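PDB 2Z2S: anti-sigma-E factor ChrR, which holds the extracytoplasmic-function sigma factor sigma-E inactive as a zinc-dependent anti-sigma factor and, through its C-terminal cupin-like domain, responds to singlet oxygen. Local coordinates for residues B[149-153]-B[154-158]. Residues are numbered along the deposited sequence; the frame is centred on the assembly and turned at random.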
loop_
_atom_site.group_PDB
_atom_site.type_symbol
_atom_site.label_atom_id
_atom_site.label_comp_id
_atom_site.label_asym_id
_atom_site.label_seq_id
_atom_site.Cartn_x
_atom_site.Cartn_y
_atom_site.Cartn_z
ATOM N N THR B 149 -12.577 -11.236 -1.348
ATOM C CA THR B 149 -13.630 -10.703 -2.203
ATOM C C THR B 149 -13.953 -9.273 -1.798
ATOM O O THR B 149 -14.070 -8.963 -0.612
ATOM C CB THR B 149 -14.917 -11.568 -2.095
ATOM O OG1 THR B 149 -14.576 -12.951 -2.246
ATOM C CG2 THR B 149 -15.922 -11.195 -3.180
ATOM N N LEU B 150 -14.096 -8.401 -2.788
ATOM C CA LEU B 150 -14.418 -7.003 -2.530
ATOM C C LEU B 150 -15.600 -6.606 -3.383
ATOM O O LEU B 150 -15.531 -6.675 -4.601
ATOM C CB LEU B 150 -13.220 -6.107 -2.859
ATOM C CG LEU B 150 -13.374 -4.580 -2.925
ATOM C CD1 LEU B 150 -13.868 -3.984 -1.611
ATOM C CD2 LEU B 150 -12.018 -4.001 -3.272
ATOM N N VAL B 151 -16.686 -6.204 -2.735
ATOM C CA VAL B 151 -17.886 -5.793 -3.441
ATOM C C VAL B 151 -17.679 -4.388 -3.990
ATOM O O VAL B 151 -17.309 -3.473 -3.253
ATOM C CB VAL B 151 -19.091 -5.781 -2.496
ATOM C CG1 VAL B 151 -20.366 -5.474 -3.266
ATOM C CG2 VAL B 151 -19.200 -7.115 -1.801
ATOM N N LEU B 152 -17.921 -4.212 -5.281
ATOM C CA LEU B 152 -17.751 -2.907 -5.903
ATOM C C LEU B 152 -19.094 -2.265 -6.167
ATOM O O LEU B 152 -19.187 -1.050 -6.338
ATOM C CB LEU B 152 -16.982 -3.046 -7.214
ATOM C CG LEU B 152 -15.601 -3.684 -7.067
ATOM C CD1 LEU B 152 -14.996 -3.924 -8.430
ATOM C CD2 LEU B 152 -14.711 -2.778 -6.236
ATOM N N GLN B 153 -20.132 -3.091 -6.208
ATOM C CA GLN B 153 -21.489 -2.615 -6.441
ATOM C C GLN B 153 -22.485 -3.613 -5.870
ATOM O O GLN B 153 -22.235 -4.817 -5.846
ATOM C CB GLN B 153 -21.749 -2.430 -7.939
ATOM C CG GLN B 153 -23.094 -1.786 -8.229
ATOM C CD GLN B 153 -23.420 -1.720 -9.709
ATOM O OE1 GLN B 153 -23.634 -2.745 -10.352
ATOM N NE2 GLN B 153 -23.466 -0.510 -10.253
ATOM N N GLY B 154 -23.622 -3.109 -5.412
ATOM C CA GLY B 154 -24.622 -3.992 -4.839
ATOM C C GLY B 154 -24.152 -4.638 -3.545
ATOM O O GLY B 154 -23.506 -4.003 -2.710
ATOM N N ALA B 155 -24.472 -5.911 -3.371
ATOM C CA ALA B 155 -24.072 -6.603 -2.160
ATOM C C ALA B 155 -24.511 -8.050 -2.213
ATOM O O ALA B 155 -25.202 -8.454 -3.141
ATOM C CB ALA B 155 -24.684 -5.919 -0.959
ATOM N N PHE B 156 -24.115 -8.830 -1.217
ATOM C CA PHE B 156 -24.489 -10.238 -1.176
ATOM C C PHE B 156 -24.435 -10.808 0.226
ATOM O O PHE B 156 -23.595 -10.413 1.039
ATOM C CB PHE B 156 -23.592 -11.067 -2.099
ATOM C CG PHE B 156 -22.155 -11.162 -1.655
ATOM C CD1 PHE B 156 -21.191 -10.311 -2.177
ATOM C CD2 PHE B 156 -21.755 -12.148 -0.756
ATOM C CE1 PHE B 156 -19.849 -10.448 -1.815
ATOM C CE2 PHE B 156 -20.412 -12.294 -0.386
ATOM C CZ PHE B 156 -19.461 -11.446 -0.915
ATOM N N ARG B 157 -25.333 -11.751 0.496
ATOM C CA ARG B 157 -25.411 -12.360 1.807
ATOM C C ARG B 157 -24.746 -13.682 2.030
ATOM O O ARG B 157 -25.047 -14.661 1.372
ATOM C CB ARG B 157 -26.873 -12.495 2.280
ATOM C CG ARG B 157 -27.457 -11.254 2.942
ATOM C CD ARG B 157 -28.675 -11.545 3.822
ATOM N NE ARG B 157 -28.984 -10.429 4.727
ATOM C CZ ARG B 157 -28.451 -10.261 5.939
ATOM N NH1 ARG B 157 -27.576 -11.142 6.410
ATOM N NH2 ARG B 157 -28.783 -9.207 6.684
ATOM N N ASP B 158 -23.790 -13.680 2.940
ATOM C CA ASP B 158 -23.180 -14.909 3.377
ATOM C C ASP B 158 -24.197 -14.918 4.534
ATOM O O ASP B 158 -24.948 -13.940 4.681
ATOM C CB ASP B 158 -21.761 -14.654 3.881
#
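The Phe156 ring receives two methyl groups from the preceding strand, Val151 CG2 and Thr149 CG2, both arriving obliquely. The Val151 methyl is the nearer, its CG2 being 3.4 Å from Phe156 CE1 and 3.8 Å from Phe156 CD1; Thr149 CG2 stands 4.2 Å from Phe156 CZ, so the two methyls approach adjacent ring carbons from opposite sides of the ring plane. Outside the corner, the ring of Phe163 meets that of Phe156 with the planes inclined by about 30°, while Cys187, Cys189 and Pro179 also touch Phe156.

The branching of Val151 divides its work. With Val151 CG1 anti to the backbone N (chi1 -175°), CG2 is sent to the ring, whereas Val151 CG1 sits against the backbone beyond the bend, 3.5 Å from Gly154 O and 4.0 Å from Ala155 CA. The chain turns its corner at Leu152, and the positive phi of Gly154 is consistent with continued turning there. The axes of the short segments 149-151 and 155-157 make 126° between their N-to-C directions and come no closer than 8.5 Å, and no hydrogen bond joins 149-153 to 154-158. This is therefore a corner between two sheets rather than a paired beta hairpin: strand 147-151 lies between 187-193 and 168-171, and 155-157 lies between 162-164 and 180-181.

Such a turn from one sheet into another fits the cupin-like fold. It also lies near the second zinc-binding set: Glu147 precedes Thr149 on the same strand, and the side chain of Phe156 is about 6 Å from that of His177. With no hydrogen bond across the two segments, the side-chain contact is probably held mainly by dispersion and exclusion of water.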